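Local coordinates for ubiquinol-cytochrome C chaperone (Brucella abortus NCTC 8038, PDB 6RWT), which probably acts as a bacterial counterpart of the mitochondrial chaperone Cbp3, which binds newly made cytochrome b during assembly of respiratory complex III, at residues A35-P40 with W142-Y147; V112-A117 with A128-R133. All coordinates share one frame; numbering follows the deposited sequence.

Both contacts belong to one all-helical chain and border helix 124-135, which supplies one side of interaction 2 and is packed against by interaction 1, but they differ in place and chemistry. Interaction 2 is the more buried: two antiparallel helices, consecutive in the chain, meet through small and apolar side chains. Interaction 1 lies further from the centre of the molecule and is only partly buried; there a loop turn meets the lead-in to helix 145-161 through aromatic rings, an indole hydrogen bond and a bridging water. The two touch directly. Ala-145 CB lies 3.4 Å from Thr-132 OG1, and the indole of Trp-142 packs on the backbone of Leu-131 and Thr-132, so helix 124-135 takes part in interaction 2 and backs interaction 1.

Interaction 1: residues A35-P40 with W142-Y147; sequences AQFQVP and WPHACY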
loop_
_atom_site.group_PDB
_atom_site.type_symbol
_atom_site.label_atom_id
_atom_site.label_comp_id
_atom_site.label_asym_id
_atom_site.label_seq_id
_atom_site.Cartn_x
_atom_site.Cartn_y
_atom_site.Cartn_z
ATOM N N ALA A 35 -7.255 6.378 15.945
ATOM C CA ALA A 35 -7.680 6.469 17.334
ATOM C C ALA A 35 -6.570 5.865 18.220
ATOM O O ALA A 35 -5.623 6.577 18.569
ATOM C CB ALA A 35 -9.036 5.804 17.534
ATOM N N GLN A 36 -6.630 4.574 18.532
ATOM C CA GLN A 36 -5.709 3.990 19.517
ATOM C C GLN A 36 -4.221 4.121 19.156
ATOM O O GLN A 36 -3.419 4.470 20.016
ATOM C CB GLN A 36 -6.049 2.520 19.804
ATOM C CG GLN A 36 -5.205 1.913 20.925
ATOM C CD GLN A 36 -5.585 0.489 21.284
ATOM O OE1 GLN A 36 -6.348 -0.170 20.576
ATOM N NE2 GLN A 36 -5.042 0.003 22.397
ATOM N N PHE A 37 -3.856 3.861 17.894
ATOM C CA PHE A 37 -2.431 3.788 17.520
ATOM C C PHE A 37 -1.750 5.156 17.352
ATOM O O PHE A 37 -0.524 5.214 17.244
ATOM C CB PHE A 37 -2.213 2.956 16.241
ATOM C CG PHE A 37 -2.537 1.479 16.358
ATOM C CD1 PHE A 37 -3.029 0.891 17.533
ATOM C CD2 PHE A 37 -2.366 0.662 15.235
ATOM C CE1 PHE A 37 -3.323 -0.467 17.577
ATOM C CE2 PHE A 37 -2.660 -0.692 15.281
ATOM C CZ PHE A 37 -3.134 -1.259 16.456
ATOM N N GLN A 38 -2.535 6.238 17.298
ATOM C CA GLN A 38 -2.009 7.608 17.188
ATOM C C GLN A 38 -1.244 7.887 15.879
ATOM O O GLN A 38 -0.327 8.723 15.848
ATOM C CB GLN A 38 -1.163 7.990 18.424
ATOM C CG GLN A 38 -1.901 7.850 19.754
ATOM C CD GLN A 38 -3.110 8.765 19.880
ATOM O OE1 GLN A 38 -4.164 8.348 20.360
ATOM N NE2 GLN A 38 -2.967 10.019 19.454
ATOM N N VAL A 39 -1.642 7.214 14.795
ATOM C CA VAL A 39 -1.248 7.660 13.446
ATOM C C VAL A 39 -1.945 9.018 13.216
ATOM O O VAL A 39 -3.145 9.135 13.456
ATOM C CB VAL A 39 -1.621 6.649 12.333
ATOM C CG1 VAL A 39 -1.281 7.220 10.957
ATOM C CG2 VAL A 39 -0.894 5.325 12.537
ATOM N N PRO A 40 -1.200 10.047 12.775
ATOM C CA PRO A 40 -1.847 11.358 12.613
ATOM C C PRO A 40 -2.963 11.347 11.552
ATOM O O PRO A 40 -2.762 10.805 10.467
ATOM C CB PRO A 40 -0.688 12.271 12.182
ATOM C CG PRO A 40 0.556 11.552 12.601
ATOM C CD PRO A 40 0.238 10.106 12.452
ATOM N N TRP A 142 7.677 5.243 20.048
ATOM C CA TRP A 142 6.245 5.237 19.715
ATOM C C TRP A 142 5.615 3.981 20.325
ATOM O O TRP A 142 5.853 2.884 19.816
ATOM C CB TRP A 142 6.067 5.252 18.190
ATOM C CG TRP A 142 4.631 5.237 17.681
ATOM C CD1 TRP A 142 3.504 5.578 18.369
ATOM C CD2 TRP A 142 4.203 4.916 16.347
ATOM N NE1 TRP A 142 2.393 5.459 17.557
ATOM C CE2 TRP A 142 2.798 5.055 16.312
ATOM C CE3 TRP A 142 4.874 4.510 15.179
ATOM C CZ2 TRP A 142 2.047 4.807 15.152
ATOM C CZ3 TRP A 142 4.130 4.266 14.030
ATOM C CH2 TRP A 142 2.728 4.417 14.025
ATOM N N PRO A 143 4.817 4.128 21.413
ATOM C CA PRO A 143 4.243 2.962 22.110
ATOM C C PRO A 143 3.485 1.950 21.244
ATOM O O PRO A 143 3.518 0.757 21.550
ATOM C CB PRO A 143 3.291 3.595 23.133
ATOM C CG PRO A 143 3.884 4.930 23.416
ATOM C CD PRO A 143 4.528 5.383 22.138
ATOM N N HIS A 144 2.826 2.415 20.179
ATOM C CA HIS A 144 2.016 1.538 19.319
ATOM C C HIS A 144 2.706 1.039 18.033
ATOM O O HIS A 144 2.070 0.354 17.228
ATOM C CB HIS A 144 0.680 2.228 19.003
ATOM C CG HIS A 144 -0.174 2.444 20.214
ATOM N ND1 HIS A 144 -0.162 3.621 20.932
ATOM C CD2 HIS A 144 -1.052 1.627 20.844
ATOM C CE1 HIS A 144 -1.001 3.521 21.950
ATOM N NE2 HIS A 144 -1.554 2.321 21.919
ATOM N N ALA A 145 3.990 1.350 17.845
ATOM C CA ALA A 145 4.743 0.867 16.669
ATOM C C ALA A 145 4.792 -0.660 16.549
ATOM O O ALA A 145 4.654 -1.191 15.454
ATOM C CB ALA A 145 6.159 1.437 16.653
ATOM N N CYS A 146 4.989 -1.354 17.667
ATOM C CA CYS A 146 5.005 -2.827 17.671
ATOM C C CYS A 146 3.625 -3.448 17.383
ATOM O O CYS A 146 3.541 -4.544 16.830
ATOM C CB CYS A 146 5.568 -3.347 18.996
ATOM S SG CYS A 146 7.327 -2.979 19.218
ATOM N N TYR A 147 2.558 -2.748 17.763
ATOM C CA TYR A 147 1.171 -3.134 17.418
ATOM C C TYR A 147 0.925 -3.049 15.901
ATOM O O TYR A 147 0.376 -3.976 15.286
ATOM C CB TYR A 147 0.161 -2.202 18.106
ATOM C CG TYR A 147 -0.609 -2.770 19.274
ATOM C CD1 TYR A 147 -1.743 -3.551 19.060
ATOM C CD2 TYR A 147 -0.250 -2.476 20.589
ATOM C CE1 TYR A 147 -2.478 -4.059 20.122
ATOM C CE2 TYR A 147 -0.980 -2.977 21.661
ATOM C CZ TYR A 147 -2.095 -3.768 21.420
ATOM O OH TYR A 147 -2.833 -4.279 22.466
HETATM O O HOH W 1 -3.273 1.404 23.943
#
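Phe-37, His-144 and Tyr-147 build an aromatic cluster where a type I beta turn, Ala-35 to Gln-38, meets a second one, Trp-142 to Ala-145, that leads into helix 145-161. Among the rings, Tyr-147 lays its CB over one face of the Phe-37 ring, 4.2 Å from the centroid, as a CH-pi contact. The Phe-37 and His-144 rings are near parallel (22°) but slid so far apart that they barely overlap. His-144 instead turns a face to the loop backbone: Phe-37 CA sits over the imidazole, and Gln-36 O stands above its rim, 3.2 Å from His-144 CE1. Histidine suits this place because its face can lie against the Gln-36 and Phe-37 backbone while NE2, at the ring edge, meets a water in the ring plane.

Apolar packing continues with Val-39 CG2 at the edge of the indole, 4.0 Å from Trp-142 CZ2.

Among the polar links, Gln-36 has CG anti to the backbone N (chi1 -174°) and an extended chain beyond it; its NE2 thereby shares that water with His-144 NE2, while its OE1 is held by Arg-32. The indole N-H satisfies a loop carbonyl: Trp-142 NE1 donates to Phe-37 O at 2.9 Å, with the oxygen close to the indole plane and an N-H...O angle of 140°.

Interaction 2: residues V112-A117 with A128-R133; sequences VGAYGA and AAALTR
An antiparallel helical hairpin, formed by helices 100-120 and 124-135, packs here through small side chains, with Ala-114 facing Ala-130. Their CB atoms are 3.8 Å apart, and the short segments' axes approach to 9.2 Å at 168° between their N-to-C directions. Alanine suits both positions because a single methyl from each side is enough to bring the two helices into contact at this spacing.

Tyr-115 supplies the larger apolar surface. With CG beside the backbone N (chi1 -58°), its ring reaches across to the other helix and meets the Ala-130 methyl at its edge, Tyr-115 CD1 to Ala-130 CB 4.0 Å. Further along the ring, the Leu-131 and Tyr-115 side chains cross at about a right angle, and Leu-131 CD2 comes within 3.6 Å of Tyr-115 CE1. The branched leucine end thus packs against the outer half of the ring, whose hydroxyl is hydrogen-bonded to Asn-134 and so has a polar partner in this mostly apolar setting.

At the more exposed border, Arg-133 bends at chi3 (64°) and folds its guanidinium back over Ala-130 CA. Its NH2 lies 3.6 Å from Ala-114 CB, with that methyl at the guanidinium edge; the long chain can cover alanines while keeping its charged end at the surface.

Around the hairpin, Tyr-115 also packs on Leu-52 of helix 43-61, while Leu-131 touches Leu-148 of helix 145-161, so the pair borders both helices.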
loop_
_atom_site.group_PDB
_atom_site.type_symbol
_atom_site.label_atom_id
_atom_site.label_comp_id
_atom_site.label_asym_id
_atom_site.label_seq_id
_atom_site.Cartn_x
_atom_site.Cartn_y
_atom_site.Cartn_z
ATOM N N VAL A 112 9.502 2.950 1.589
ATOM C CA VAL A 112 8.861 1.651 1.873
ATOM C C VAL A 112 9.810 0.449 1.703
ATOM O O VAL A 112 9.477 -0.657 2.131
ATOM C CB VAL A 112 7.547 1.411 1.070
ATOM C CG1 VAL A 112 6.557 2.552 1.296
ATOM C CG2 VAL A 112 7.807 1.169 -0.416
ATOM N N GLY A 113 10.981 0.657 1.091
ATOM C CA GLY A 113 11.992 -0.405 0.956
ATOM C C GLY A 113 12.401 -1.038 2.280
ATOM O O GLY A 113 12.606 -2.252 2.350
ATOM N N ALA A 114 12.500 -0.217 3.332
ATOM C CA ALA A 114 12.780 -0.709 4.684
ATOM C C ALA A 114 11.724 -1.696 5.187
ATOM O O ALA A 114 12.060 -2.637 5.901
ATOM C CB ALA A 114 12.929 0.446 5.665
ATOM N N TYR A 115 10.459 -1.487 4.812
ATOM C CA TYR A 115 9.386 -2.434 5.155
ATOM C C TYR A 115 9.615 -3.801 4.492
ATOM O O TYR A 115 9.452 -4.848 5.126
ATOM C CB TYR A 115 7.987 -1.913 4.744
ATOM C CG TYR A 115 7.518 -0.578 5.314
ATOM C CD1 TYR A 115 7.994 -0.082 6.532
ATOM C CD2 TYR A 115 6.536 0.169 4.646
ATOM C CE1 TYR A 115 7.528 1.117 7.054
ATOM C CE2 TYR A 115 6.054 1.363 5.168
ATOM C CZ TYR A 115 6.553 1.845 6.359
ATOM O OH TYR A 115 6.068 3.040 6.860
ATOM N N GLY A 116 9.983 -3.779 3.213
ATOM C CA GLY A 116 10.291 -5.000 2.466
ATOM C C GLY A 116 11.457 -5.797 3.048
ATOM O O GLY A 116 11.359 -7.013 3.211
ATOM N N ALA A 117 12.559 -5.117 3.360
ATOM C CA ALA A 117 13.724 -5.789 3.962
ATOM C C ALA A 117 13.388 -6.395 5.329
ATOM O O ALA A 117 13.780 -7.525 5.627
ATOM C CB ALA A 117 14.891 -4.822 4.087
ATOM N N ALA A 128 9.327 -2.138 13.247
ATOM C CA ALA A 128 8.840 -1.080 14.158
ATOM C C ALA A 128 9.665 0.208 14.067
ATOM O O ALA A 128 9.103 1.309 14.105
ATOM C CB ALA A 128 8.802 -1.582 15.595
ATOM N N ALA A 129 10.985 0.066 13.928
ATOM C CA ALA A 129 11.882 1.216 13.737
ATOM C C ALA A 129 11.585 1.971 12.430
ATOM O O ALA A 129 11.537 3.205 12.432
ATOM C CB ALA A 129 13.346 0.775 13.784
ATOM N N ALA A 130 11.378 1.232 11.332
ATOM C CA ALA A 130 11.016 1.827 10.033
ATOM C C ALA A 130 9.650 2.537 10.080
ATOM O O ALA A 130 9.497 3.657 9.573
ATOM C CB ALA A 130 11.017 0.761 8.943
ATOM N N LEU A 131 8.668 1.893 10.702
ATOM C CA LEU A 131 7.348 2.512 10.889
ATOM C C LEU A 131 7.425 3.812 11.716
ATOM O O LEU A 131 6.769 4.800 11.371
ATOM C CB LEU A 131 6.365 1.523 11.521
ATOM C CG LEU A 131 5.922 0.335 10.651
ATOM C CD1 LEU A 131 5.251 -0.743 11.485
ATOM C CD2 LEU A 131 4.980 0.779 9.534
ATOM N N THR A 132 8.218 3.802 12.797
ATOM C CA THR A 132 8.406 4.990 13.643
ATOM C C THR A 132 9.070 6.115 12.847
ATOM O O THR A 132 8.599 7.248 12.874
ATOM C CB THR A 132 9.241 4.662 14.920
ATOM O OG1 THR A 132 8.621 3.596 15.654
ATOM C CG2 THR A 132 9.365 5.872 15.843
ATOM N N ARG A 133 10.154 5.779 12.140
ATOM C CA ARG A 133 10.893 6.720 11.280
ATOM C C ARG A 133 9.967 7.400 10.264
ATOM O O ARG A 133 9.993 8.620 10.108
ATOM C CB ARG A 133 12.015 5.975 10.543
ATOM C CG ARG A 133 13.078 6.848 9.899
ATOM C CD ARG A 133 14.400 6.091 9.721
ATOM N NE ARG A 133 14.275 4.950 8.797
ATOM C CZ ARG A 133 14.480 3.655 9.079
ATOM N NH1 ARG A 133 14.845 3.228 10.290
ATOM N NH2 ARG A 133 14.316 2.752 8.112
#